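Local coordinates for type IV pilus secretin PilQ family protein (Vibrio cholerae, PDB 6W6M), which probably forms the outer-membrane secretin channel through which the type IV competence pilus of Vibrio cholerae passes, at residues V321-I327 with S422-T428; V461-T467 with D479-D485; G354-S359 with E376-V380; N381-T385 with L547-T551. One frame throughout, in Å; residues are numbered along the deposited sequence.

Contact 1 (V321-I327 with S422-T428); sequences VQIEARI and SSPRLIT
The guanidinium of Arg425 shares one face of this strand pair with the amide of Gln322 and the carboxylate of Glu324, and none of these flat groups stacks on another. The Gln322 side chain runs beside Arg425 in the same direction, its amide turned 37° from the guanidinium, and Gln322 NE2 stops 4.0 Å from Arg425 NH1, an approach oblique to the plane. Glu324 also lies alongside. Its contact is aliphatic, Glu324 CG to Arg425 CG at 3.8 Å, while the charged ends stay apart, with Glu324 OE1 5.1 Å from Arg425 NE; any attraction is long-range. Bends at chi2 (144°) and chi3 (49°) take the Arg425 chain from beside Glu324 over toward Gln322, bringing NH1 near the amide. On the same face the methylene Gln322 CG rests 3.9 Å from Ile427 CG1. The backbones are antiparallel, joining strands 320-347 and 404-429 of the long sheet that, as in other secretins, probably builds the outer wall of the barrel. Paired N-H and C=O groups link Val321 with Thr428, Ile323 with Leu426 and Ile327 with Ser422. Ile327 N gives a nearly straight bond to Ser422 O at 2.9 Å, and Ala325 N adds a longer one to Pro424 O at 3.2 Å. Val321, Ile323, Ile327, Leu426 and Thr428 occupy the other, buried face; there Leu426 packs on Ile436 and Val466, and Ile327 on Leu560 and Ile562. Beyond Ser422-Arg425 the sheet continues into a strand of the second subunit, where Ile427 packs on Val519 of that chain.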
loop_
_atom_site.group_PDB
_atom_site.type_symbol
_atom_site.label_atom_id
_atom_site.label_comp_id
_atom_site.label_asym_id
_atom_site.label_seq_id
_atom_site.Cartn_x
_atom_site.Cartn_y
_atom_site.Cartn_z
ATOM N N VAL A 321 45.686 -29.119 -12.998
ATOM C CA VAL A 321 46.248 -29.173 -11.656
ATOM C C VAL A 321 45.404 -30.105 -10.804
ATOM O O VAL A 321 44.184 -30.190 -10.974
ATOM C CB VAL A 321 46.325 -27.770 -11.017
ATOM C CG1 VAL A 321 46.792 -27.858 -9.596
ATOM C CG2 VAL A 321 47.249 -26.893 -11.797
ATOM N N GLN A 322 46.063 -30.787 -9.877
ATOM C CA GLN A 322 45.440 -31.680 -8.915
ATOM C C GLN A 322 45.682 -31.142 -7.515
ATOM O O GLN A 322 46.830 -30.948 -7.123
ATOM C CB GLN A 322 46.023 -33.080 -9.058
ATOM C CG GLN A 322 45.468 -34.101 -8.105
ATOM C CD GLN A 322 46.220 -35.403 -8.180
ATOM O OE1 GLN A 322 46.869 -35.696 -9.186
ATOM N NE2 GLN A 322 46.153 -36.189 -7.114
ATOM N N ILE A 323 44.612 -30.905 -6.763
ATOM C CA ILE A 323 44.704 -30.287 -5.442
ATOM C C ILE A 323 44.164 -31.246 -4.391
ATOM O O ILE A 323 43.112 -31.866 -4.578
ATOM C CB ILE A 323 43.966 -28.930 -5.378
ATOM C CG1 ILE A 323 44.632 -27.906 -6.292
ATOM C CG2 ILE A 323 43.965 -28.375 -3.972
ATOM C CD1 ILE A 323 43.941 -27.723 -7.599
ATOM N N GLU A 324 44.913 -31.414 -3.307
ATOM C CA GLU A 324 44.499 -32.315 -2.243
ATOM C C GLU A 324 44.666 -31.729 -0.849
ATOM O O GLU A 324 45.770 -31.431 -0.414
ATOM C CB GLU A 324 45.254 -33.638 -2.331
ATOM C CG GLU A 324 44.808 -34.642 -1.285
ATOM C CD GLU A 324 45.521 -35.967 -1.405
ATOM O OE1 GLU A 324 46.396 -36.090 -2.285
ATOM O OE2 GLU A 324 45.207 -36.883 -0.618
ATOM N N ALA A 325 43.548 -31.581 -0.156
ATOM C CA ALA A 325 43.525 -31.060 1.204
ATOM C C ALA A 325 43.530 -32.203 2.209
ATOM O O ALA A 325 43.156 -33.329 1.903
ATOM C CB ALA A 325 42.311 -30.156 1.421
ATOM N N ARG A 326 43.970 -31.906 3.427
ATOM C CA ARG A 326 44.035 -32.930 4.463
ATOM C C ARG A 326 43.761 -32.319 5.826
ATOM O O ARG A 326 44.506 -31.450 6.272
ATOM C CB ARG A 326 45.396 -33.615 4.466
ATOM C CG ARG A 326 45.377 -34.965 5.088
ATOM C CD ARG A 326 46.763 -35.464 5.348
ATOM N NE ARG A 326 46.751 -36.877 5.698
ATOM C CZ ARG A 326 47.537 -37.422 6.615
ATOM N NH1 ARG A 326 48.393 -36.665 7.287
ATOM N NH2 ARG A 326 47.458 -38.718 6.875
ATOM N N ILE A 327 42.716 -32.789 6.496
ATOM C CA ILE A 327 42.309 -32.268 7.792
ATOM C C ILE A 327 42.526 -33.364 8.819
ATOM O O ILE A 327 42.001 -34.471 8.662
ATOM C CB ILE A 327 40.844 -31.811 7.787
ATOM C CG1 ILE A 327 40.675 -30.614 6.863
ATOM C CG2 ILE A 327 40.389 -31.460 9.179
ATOM C CD1 ILE A 327 39.261 -30.264 6.594
ATOM N N SER A 422 40.584 -36.679 7.253
ATOM C CA SER A 422 39.769 -36.595 6.045
ATOM C C SER A 422 40.532 -35.849 4.962
ATOM O O SER A 422 41.190 -34.858 5.247
ATOM C CB SER A 422 38.422 -35.915 6.311
ATOM O OG SER A 422 38.579 -34.574 6.703
ATOM N N SER A 423 40.443 -36.322 3.727
ATOM C CA SER A 423 41.186 -35.715 2.622
ATOM C C SER A 423 40.396 -35.752 1.322
ATOM O O SER A 423 40.298 -36.802 0.674
ATOM C CB SER A 423 42.538 -36.392 2.445
ATOM O OG SER A 423 42.380 -37.736 2.076
ATOM N N PRO A 424 39.829 -34.618 0.896
ATOM C CA PRO A 424 39.276 -34.527 -0.466
ATOM C C PRO A 424 40.302 -34.172 -1.542
ATOM O O PRO A 424 41.353 -33.619 -1.235
ATOM C CB PRO A 424 38.208 -33.438 -0.322
ATOM C CG PRO A 424 38.633 -32.636 0.824
ATOM C CD PRO A 424 39.351 -33.529 1.762
ATOM N N ARG A 425 40.015 -34.483 -2.804
ATOM C CA ARG A 425 40.900 -34.169 -3.920
ATOM C C ARG A 425 40.081 -33.644 -5.083
ATOM O O ARG A 425 38.888 -33.907 -5.193
ATOM C CB ARG A 425 41.683 -35.380 -4.421
ATOM C CG ARG A 425 42.147 -36.324 -3.399
ATOM C CD ARG A 425 42.073 -37.722 -3.934
ATOM N NE ARG A 425 42.684 -37.827 -5.243
ATOM C CZ ARG A 425 42.777 -38.963 -5.918
ATOM N NH1 ARG A 425 43.346 -38.989 -7.113
ATOM N NH2 ARG A 425 42.299 -40.078 -5.393
ATOM N N LEU A 426 40.758 -32.945 -5.983
ATOM C CA LEU A 426 40.131 -32.435 -7.191
ATOM C C LEU A 426 41.169 -32.380 -8.293
ATOM O O LEU A 426 42.363 -32.273 -8.031
ATOM C CB LEU A 426 39.558 -31.034 -6.980
ATOM C CG LEU A 426 38.416 -30.796 -6.020
ATOM C CD1 LEU A 426 38.187 -29.330 -5.926
ATOM C CD2 LEU A 426 37.203 -31.483 -6.533
ATOM N N ILE A 427 40.692 -32.413 -9.531
ATOM C CA ILE A 427 41.490 -32.052 -10.696
ATOM C C ILE A 427 40.718 -30.989 -11.469
ATOM O O ILE A 427 39.487 -31.022 -11.511
ATOM C CB ILE A 427 41.825 -33.272 -11.580
ATOM C CG1 ILE A 427 42.739 -34.229 -10.830
ATOM C CG2 ILE A 427 42.456 -32.860 -12.897
ATOM C CD1 ILE A 427 42.910 -35.543 -11.489
ATOM N N THR A 428 41.428 -30.016 -12.032
ATOM C CA THR A 428 40.778 -28.897 -12.708
ATOM C C THR A 428 41.750 -28.283 -13.709
ATOM O O THR A 428 42.919 -28.662 -13.776
ATOM C CB THR A 428 40.283 -27.855 -11.698
ATOM O OG1 THR A 428 39.473 -26.882 -12.362
ATOM C CG2 THR A 428 41.447 -27.164 -11.030
#

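Contact 2 (V461-T467 with D479-D485); sequences VLSLKVT and DLSVTQD
Ser463 and Thr483 both set their hydroxyl between the backbone N and the carbonyl carbon (chi1 64° and 86°), which turns Ser463 OG and Thr483 OG1 toward each other, 3.0 Å apart, in a hydrogen bond that either could donate. On the opposite face the Leu464 side chain swings anti to its backbone N and then turns at chi2 (63°), laying Leu464 CD1 against Val482 CG2. Val466 CG2 meets Leu480 CD2 in the same side-by-side way at 3.7 Å, and Leu462 CD1 lies 3.9 Å from the methylene Gln484 CG. The backbones form an antiparallel hairpin of strands 456-471 and 475-493. Reciprocal N-H to C=O bonds join Ser463 with Thr483, Lys465 with Ser481 and Thr467 with Asp479; Asp485 N adds one to Val461 O at 3.0 Å. These are the two middle strands of a four-stranded sheet that probably makes up the inner, gate-forming wall of the secretin. Its chemistry is two-sided: Leu464, Val466 and Val482 turn an apolar surface to the outer sheet, whereas Ser463, Lys465, Thr483 and Asp479 make the other face polar, as would suit a surface lining a watery channel.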
loop_
_atom_site.group_PDB
_atom_site.type_symbol
_atom_site.label_atom_id
_atom_site.label_comp_id
_atom_site.label_asym_id
_atom_site.label_seq_id
_atom_site.Cartn_x
_atom_site.Cartn_y
_atom_site.Cartn_z
ATOM N N VAL A 461 28.520 -29.418 5.433
ATOM C CA VAL A 461 29.252 -30.270 4.510
ATOM C C VAL A 461 30.734 -30.253 4.860
ATOM O O VAL A 461 31.221 -29.376 5.564
ATOM C CB VAL A 461 29.057 -29.839 3.038
ATOM C CG1 VAL A 461 27.622 -29.993 2.618
ATOM C CG2 VAL A 461 29.514 -28.417 2.840
ATOM N N LEU A 462 31.438 -31.289 4.402
ATOM C CA LEU A 462 32.920 -31.255 4.295
ATOM C C LEU A 462 33.300 -30.888 2.858
ATOM O O LEU A 462 33.087 -31.720 1.967
ATOM C CB LEU A 462 33.467 -32.632 4.680
ATOM C CG LEU A 462 34.861 -32.965 4.153
ATOM C CD1 LEU A 462 35.936 -32.344 5.029
ATOM C CD2 LEU A 462 35.055 -34.470 4.061
ATOM N N SER A 463 33.825 -29.678 2.648
ATOM C CA SER A 463 33.934 -29.137 1.305
ATOM C C SER A 463 35.301 -28.543 1.024
ATOM O O SER A 463 35.968 -28.009 1.914
ATOM C CB SER A 463 32.878 -28.074 1.051
ATOM O OG SER A 463 33.057 -26.958 1.890
ATOM N N LEU A 464 35.689 -28.627 -0.246
ATOM C CA LEU A 464 36.871 -27.967 -0.778
ATOM C C LEU A 464 36.481 -27.114 -1.974
ATOM O O LEU A 464 35.797 -27.585 -2.881
ATOM C CB LEU A 464 37.933 -28.983 -1.184
ATOM C CG LEU A 464 39.208 -28.445 -1.827
ATOM C CD1 LEU A 464 39.972 -27.556 -0.878
ATOM C CD2 LEU A 464 40.073 -29.582 -2.302
ATOM N N LYS A 465 36.937 -25.863 -1.975
ATOM C CA LYS A 465 36.629 -24.895 -3.021
ATOM C C LYS A 465 37.914 -24.191 -3.417
ATOM O O LYS A 465 38.545 -23.556 -2.566
ATOM C CB LYS A 465 35.620 -23.883 -2.511
ATOM C CG LYS A 465 34.494 -23.593 -3.432
ATOM C CD LYS A 465 33.418 -22.864 -2.690
ATOM C CE LYS A 465 33.033 -23.631 -1.452
ATOM N NZ LYS A 465 32.653 -25.033 -1.773
ATOM N N VAL A 466 38.309 -24.272 -4.688
ATOM C CA VAL A 466 39.640 -23.799 -5.055
ATOM C C VAL A 466 39.670 -23.169 -6.444
ATOM O O VAL A 466 38.924 -23.559 -7.352
ATOM C CB VAL A 466 40.676 -24.945 -4.930
ATOM C CG1 VAL A 466 40.366 -26.068 -5.887
ATOM C CG2 VAL A 466 42.087 -24.434 -5.116
ATOM N N THR A 467 40.545 -22.140 -6.581
ATOM C CA THR A 467 40.968 -21.579 -7.870
ATOM C C THR A 467 42.491 -21.484 -7.948
ATOM O O THR A 467 43.117 -20.775 -7.147
ATOM C CB THR A 467 40.362 -20.194 -8.120
ATOM O OG1 THR A 467 39.017 -20.146 -7.636
ATOM C CG2 THR A 467 40.339 -19.894 -9.606
ATOM N N ASP A 479 43.822 -19.796 -4.348
ATOM C CA ASP A 479 42.720 -19.182 -3.556
ATOM C C ASP A 479 41.854 -20.284 -2.936
ATOM O O ASP A 479 41.151 -20.972 -3.692
ATOM C CB ASP A 479 41.858 -18.260 -4.422
ATOM C CG ASP A 479 42.505 -16.919 -4.719
ATOM O OD1 ASP A 479 43.423 -16.532 -3.970
ATOM O OD2 ASP A 479 42.083 -16.272 -5.698
ATOM N N LEU A 480 41.897 -20.423 -1.608
ATOM C CA LEU A 480 41.520 -21.691 -0.926
ATOM C C LEU A 480 40.328 -21.430 0.001
ATOM O O LEU A 480 40.374 -20.442 0.753
ATOM C CB LEU A 480 42.724 -22.194 -0.124
ATOM C CG LEU A 480 43.941 -22.601 -0.950
ATOM C CD1 LEU A 480 45.114 -22.940 -0.044
ATOM C CD2 LEU A 480 43.611 -23.776 -1.856
ATOM N N SER A 481 39.313 -22.295 -0.049
ATOM C CA SER A 481 38.341 -22.434 1.067
ATOM C C SER A 481 38.203 -23.912 1.444
ATOM O O SER A 481 37.895 -24.716 0.553
ATOM C CB SER A 481 37.009 -21.843 0.694
ATOM O OG SER A 481 36.668 -20.780 1.567
ATOM N N VAL A 482 38.423 -24.247 2.716
ATOM C CA VAL A 482 38.253 -25.662 3.178
ATOM C C VAL A 482 37.386 -25.681 4.444
ATOM O O VAL A 482 37.780 -25.023 5.420
ATOM C CB VAL A 482 39.622 -26.311 3.457
ATOM C CG1 VAL A 482 39.488 -27.742 3.948
ATOM C CG2 VAL A 482 40.548 -26.236 2.254
ATOM N N THR A 483 36.247 -26.393 4.438
ATOM C CA THR A 483 35.384 -26.410 5.614
ATOM C C THR A 483 35.023 -27.833 6.007
ATOM O O THR A 483 35.075 -28.754 5.196
ATOM C CB THR A 483 34.070 -25.620 5.417
ATOM O OG1 THR A 483 33.079 -26.456 4.815
ATOM C CG2 THR A 483 34.266 -24.400 4.555
ATOM N N GLN A 484 34.610 -27.981 7.264
ATOM C CA GLN A 484 34.111 -29.250 7.787
ATOM C C GLN A 484 33.057 -28.982 8.855
ATOM O O GLN A 484 33.403 -28.833 10.024
ATOM C CB GLN A 484 35.248 -30.066 8.366
ATOM C CG GLN A 484 34.862 -31.467 8.681
ATOM C CD GLN A 484 35.975 -32.231 9.308
ATOM O OE1 GLN A 484 36.053 -33.441 9.174
ATOM N NE2 GLN A 484 36.851 -31.533 10.002
ATOM N N ASP A 485 31.785 -28.966 8.477
ATOM C CA ASP A 485 30.686 -28.672 9.391
ATOM C C ASP A 485 29.840 -29.915 9.638
ATOM O O ASP A 485 29.853 -30.868 8.866
ATOM C CB ASP A 485 29.799 -27.557 8.850
ATOM C CG ASP A 485 30.584 -26.414 8.281
ATOM O OD1 ASP A 485 31.649 -26.078 8.826
ATOM O OD2 ASP A 485 30.134 -25.844 7.270
#

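Contact 3 (G354-S359 with E376-V380); sequences GGSIES and EFLNV
Ser356 OG is held from two directions: it gives its proton to Glu376 O at 3.2 Å and accepts from Ser359 N at 3.0 Å. The second bond caps helix 357-362, with Ser356 at the N-cap; the first ties that cap to the backbone of Glu376, in the short helix 374-377. Standing between the backbone N and the carbonyl carbon (chi1 77°), the hydroxyl can serve both, and it reaches the Glu376 carbonyl at an ordinary C=O...donor angle of 121°. Ser359 CB closes over the same carbonyl oxygen, 3.6 Å from Glu376 O. Helices 357-362 and 374-377 belong to the excursion between strands 352-354 and 380-382, both edged onto strand 320-347, and opposite Trp342 of that strand Asn379 and Val380 form a classic beta bulge. The amide of Asn379 reaches back, with Asn379 ND2 3.2 Å from Gly355 CA, an approach made possible because Gly355 has no side chain. Glu358 and Glu376 cross with their carboxylates 73° apart, and Glu358 OE1 comes within 3.8 Å of Glu376 OE1. That approach is probably eased by Arg341 of the third subunit, a long, weak partner of Glu358. Gly355 O also accepts a hydrogen bond from Ser391 of that subunit.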
loop_
_atom_site.group_PDB
_atom_site.type_symbol
_atom_site.label_atom_id
_atom_site.label_comp_id
_atom_site.label_asym_id
_atom_site.label_seq_id
_atom_site.Cartn_x
_atom_site.Cartn_y
_atom_site.Cartn_z
ATOM N N GLY A 354 25.882 -38.215 67.587
ATOM C CA GLY A 354 25.345 -38.520 66.277
ATOM C C GLY A 354 25.891 -37.568 65.241
ATOM O O GLY A 354 26.962 -36.986 65.412
ATOM N N GLY A 355 25.153 -37.433 64.147
ATOM C CA GLY A 355 25.570 -36.612 63.021
ATOM C C GLY A 355 24.556 -35.527 62.705
ATOM O O GLY A 355 24.646 -34.876 61.666
ATOM N N SER A 356 23.618 -35.322 63.622
ATOM C CA SER A 356 22.614 -34.281 63.480
ATOM C C SER A 356 21.741 -34.261 64.724
ATOM O O SER A 356 21.934 -35.065 65.637
ATOM C CB SER A 356 21.757 -34.501 62.239
ATOM O OG SER A 356 20.807 -35.514 62.453
ATOM N N ILE A 357 20.798 -33.331 64.782
ATOM C CA ILE A 357 19.859 -33.238 65.888
ATOM C C ILE A 357 18.704 -34.218 65.725
ATOM O O ILE A 357 18.250 -34.824 66.697
ATOM C CB ILE A 357 19.365 -31.781 66.020
ATOM C CG1 ILE A 357 20.520 -30.901 66.489
ATOM C CG2 ILE A 357 18.190 -31.672 66.959
ATOM C CD1 ILE A 357 20.099 -29.583 67.009
ATOM N N GLU A 358 18.239 -34.414 64.494
ATOM C CA GLU A 358 17.201 -35.406 64.249
ATOM C C GLU A 358 17.717 -36.818 64.502
ATOM O O GLU A 358 16.952 -37.715 64.880
ATOM C CB GLU A 358 16.674 -35.264 62.824
ATOM C CG GLU A 358 15.940 -33.951 62.561
ATOM C CD GLU A 358 16.874 -32.766 62.370
ATOM O OE1 GLU A 358 18.007 -32.965 61.890
ATOM O OE2 GLU A 358 16.478 -31.632 62.704
ATOM N N SER A 359 19.017 -37.033 64.316
ATOM C CA SER A 359 19.605 -38.324 64.639
ATOM C C SER A 359 19.518 -38.609 66.130
ATOM O O SER A 359 19.071 -39.686 66.537
ATOM C CB SER A 359 21.055 -38.367 64.164
ATOM O OG SER A 359 21.658 -39.618 64.429
ATOM N N GLU A 376 20.022 -38.231 57.809
ATOM C CA GLU A 376 20.422 -37.603 59.059
ATOM C C GLU A 376 21.491 -38.404 59.783
ATOM O O GLU A 376 22.118 -37.887 60.708
ATOM C CB GLU A 376 19.211 -37.422 59.967
ATOM C CG GLU A 376 17.924 -37.129 59.228
ATOM C CD GLU A 376 17.967 -35.828 58.455
ATOM O OE1 GLU A 376 18.810 -34.963 58.773
ATOM O OE2 GLU A 376 17.155 -35.666 57.522
ATOM N N PHE A 377 21.712 -39.653 59.378
ATOM C CA PHE A 377 22.680 -40.499 60.059
ATOM C C PHE A 377 24.109 -40.054 59.788
ATOM O O PHE A 377 24.923 -40.012 60.716
ATOM C CB PHE A 377 22.470 -41.955 59.635
ATOM C CG PHE A 377 23.587 -42.877 60.027
ATOM C CD1 PHE A 377 23.844 -43.155 61.355
ATOM C CD2 PHE A 377 24.365 -43.485 59.068
ATOM C CE1 PHE A 377 24.868 -43.997 61.713
ATOM C CE2 PHE A 377 25.388 -44.329 59.424
ATOM C CZ PHE A 377 25.637 -44.585 60.748
ATOM N N LEU A 378 24.423 -39.688 58.549
ATOM C CA LEU A 378 25.809 -39.564 58.115
ATOM C C LEU A 378 26.462 -38.300 58.660
ATOM O O LEU A 378 25.849 -37.233 58.685
ATOM C CB LEU A 378 25.883 -39.583 56.590
ATOM C CG LEU A 378 25.460 -40.880 55.891
ATOM C CD1 LEU A 378 25.443 -40.706 54.390
ATOM C CD2 LEU A 378 26.365 -42.032 56.273
ATOM N N ASN A 379 27.709 -38.435 59.106
ATOM C CA ASN A 379 28.495 -37.293 59.555
ATOM C C ASN A 379 29.153 -36.591 58.379
ATOM O O ASN A 379 28.976 -35.387 58.182
ATOM C CB ASN A 379 29.564 -37.743 60.551
ATOM C CG ASN A 379 29.065 -37.767 61.968
ATOM O OD1 ASN A 379 29.632 -37.131 62.846
ATOM N ND2 ASN A 379 27.999 -38.502 62.203
ATOM N N VAL A 380 29.927 -37.331 57.598
ATOM C CA VAL A 380 30.647 -36.791 56.455
ATOM C C VAL A 380 30.086 -37.445 55.207
ATOM O O VAL A 380 30.081 -38.675 55.095
ATOM C CB VAL A 380 32.154 -37.033 56.581
ATOM C CG1 VAL A 380 32.855 -36.659 55.310
ATOM C CG2 VAL A 380 32.703 -36.253 57.738
#

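Contact 4 (N381-T385 with L547-T551); sequences NLAST and LFRRT
Arg550 lies along Leu382 and Ala383 for most of its length. Its CB starts the contact, 3.9 Å from Leu382 CB and close to the Leu382 carbonyl as well. Arg550 CG passes 4.0 Å from Leu382 O, and Arg550 CD then sits between two carbonyl oxygens, 3.7 Å from Leu382 O and 3.6 Å from Ala383 O. The first two torsions are extended, but a bend at chi3 (56°) folds the head back over the backbone of Leu382, whose CA lies above one face of the guanidinium, toward its rim. At the edge, near the plane, Ala383 O accepts a hydrogen bond from Arg550 NH1; the modelled separation is too short to be taken literally, so its exact length is doubtful. Arg550 NH1 also meets the methyl Thr385 CG2 at 3.4 Å, the two side chains crossing at about a right angle. Leu382 reaches the other way, placing Leu382 CD1 4.0 Å from Arg549 CA. Here the end of strand 380-382 and the start of strand 549-568 come together; both bond to strand 320-347, Leu382 through Val340 and Thr551 through Leu338. Asn388 of the third subunit packs on both Leu382 and Arg550. Because Arg550 NH2 makes a salt bridge to Asp533 while NH1 turns to a main-chain carbonyl, the charge is probably balanced within its own sheet, and its two amino ends would then join strand 518-534 and residues 383-385, while the methylenes pack on Leu382.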
loop_
_atom_site.group_PDB
_atom_site.type_symbol
_atom_site.label_atom_id
_atom_site.label_comp_id
_atom_site.label_asym_id
_atom_site.label_seq_id
_atom_site.Cartn_x
_atom_site.Cartn_y
_atom_site.Cartn_z
ATOM N N ASN A 381 29.619 -36.627 54.264
ATOM C CA ASN A 381 28.921 -37.095 53.065
ATOM C C ASN A 381 29.561 -36.457 51.833
ATOM O O ASN A 381 29.056 -35.464 51.316
ATOM C CB ASN A 381 27.443 -36.757 53.173
ATOM C CG ASN A 381 26.609 -37.447 52.132
ATOM O OD1 ASN A 381 26.923 -38.546 51.696
ATOM N ND2 ASN A 381 25.536 -36.799 51.719
ATOM N N LEU A 382 30.644 -37.051 51.332
ATOM C CA LEU A 382 31.420 -36.513 50.226
ATOM C C LEU A 382 31.668 -37.597 49.193
ATOM O O LEU A 382 32.802 -37.878 48.807
ATOM C CB LEU A 382 32.725 -35.921 50.737
ATOM C CG LEU A 382 32.553 -34.755 51.710
ATOM C CD1 LEU A 382 33.877 -34.268 52.210
ATOM C CD2 LEU A 382 31.792 -33.627 51.060
ATOM N N ALA A 383 30.600 -38.266 48.776
ATOM C CA ALA A 383 30.723 -39.386 47.857
ATOM C C ALA A 383 31.104 -38.920 46.458
ATOM O O ALA A 383 30.673 -37.865 45.990
ATOM C CB ALA A 383 29.414 -40.165 47.792
ATOM N N SER A 384 31.908 -39.738 45.784
ATOM C CA SER A 384 32.236 -39.499 44.385
ATOM C C SER A 384 30.978 -39.560 43.533
ATOM O O SER A 384 30.318 -40.597 43.454
ATOM C CB SER A 384 33.251 -40.529 43.901
ATOM O OG SER A 384 33.218 -40.649 42.496
ATOM N N THR A 385 30.656 -38.446 42.887
ATOM C CA THR A 385 29.396 -38.278 42.167
ATOM C C THR A 385 29.616 -38.574 40.689
ATOM O O THR A 385 30.047 -37.705 39.929
ATOM C CB THR A 385 28.851 -36.868 42.367
ATOM O OG1 THR A 385 29.810 -35.915 41.895
ATOM C CG2 THR A 385 28.563 -36.613 43.838
ATOM N N LEU A 547 40.335 -39.350 54.637
ATOM C CA LEU A 547 39.039 -39.738 55.165
ATOM C C LEU A 547 38.080 -38.568 55.307
ATOM O O LEU A 547 36.928 -38.784 55.688
ATOM C CB LEU A 547 39.208 -40.414 56.527
ATOM C CG LEU A 547 39.947 -41.753 56.640
ATOM C CD1 LEU A 547 40.139 -42.191 58.081
ATOM C CD2 LEU A 547 39.185 -42.808 55.866
ATOM N N PHE A 548 38.518 -37.347 55.006
ATOM C CA PHE A 548 37.750 -36.144 55.303
ATOM C C PHE A 548 37.656 -35.212 54.102
ATOM O O PHE A 548 37.533 -34.001 54.263
ATOM C CB PHE A 548 38.360 -35.386 56.477
ATOM C CG PHE A 548 38.333 -36.134 57.770
ATOM C CD1 PHE A 548 37.199 -36.132 58.560
ATOM C CD2 PHE A 548 39.449 -36.819 58.212
ATOM C CE1 PHE A 548 37.177 -36.808 59.753
ATOM C CE2 PHE A 548 39.426 -37.497 59.399
ATOM C CZ PHE A 548 38.291 -37.490 60.172
ATOM N N ARG A 549 37.699 -35.735 52.882
ATOM C CA ARG A 549 37.767 -34.842 51.733
ATOM C C ARG A 549 37.357 -35.583 50.473
ATOM O O ARG A 549 37.538 -36.796 50.358
ATOM C CB ARG A 549 39.168 -34.265 51.568
ATOM C CG ARG A 549 40.163 -35.241 51.041
ATOM C CD ARG A 549 41.557 -34.762 51.266
ATOM N NE ARG A 549 42.524 -35.730 50.783
ATOM C CZ ARG A 549 43.800 -35.749 51.140
ATOM N NH1 ARG A 549 44.266 -34.855 51.993
ATOM N NH2 ARG A 549 44.606 -36.670 50.647
ATOM N N ARG A 550 36.817 -34.829 49.519
ATOM C CA ARG A 550 36.594 -35.311 48.164
ATOM C C ARG A 550 37.475 -34.517 47.220
ATOM O O ARG A 550 37.591 -33.296 47.355
ATOM C CB ARG A 550 35.134 -35.188 47.745
ATOM C CG ARG A 550 34.904 -35.527 46.296
ATOM C CD ARG A 550 33.439 -35.636 45.982
ATOM N NE ARG A 550 32.724 -34.424 46.336
ATOM C CZ ARG A 550 31.405 -34.335 46.421
ATOM N NH1 ARG A 550 30.650 -35.392 46.184
ATOM N NH2 ARG A 550 30.843 -33.187 46.750
ATOM N N THR A 551 38.090 -35.219 46.276
ATOM C CA THR A 551 39.073 -34.680 45.352
ATOM C C THR A 551 38.676 -35.001 43.915
ATOM O O THR A 551 38.265 -36.124 43.604
ATOM C CB THR A 551 40.458 -35.254 45.665
ATOM O OG1 THR A 551 40.421 -36.679 45.563
ATOM C CG2 THR A 551 40.923 -34.859 47.043
#

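Contacts 1 and 2, centres about 10 Å apart, meet where the long sheet faces the four-stranded one, probably the outer and inner walls of the secretin: Ile327 packs on Val482. Contacts 3 and 4, centres about 17 Å apart, adjoin in sequence at the far end of the long strands; the centres of contacts 1 and 3 are about 68 Å apart. Strand 320-347 spans the gap, carrying contact 1 and bonding to strands 380-382 and 549-568. Contact 3 is nested inside the loop closed by contact 1 and contact 2 inside that closed by contact 4; the segments of contacts 1 and 4 alternate along the chain. Contacts 3 and 4 both touch the third subunit, so this end takes part in interchain contacts.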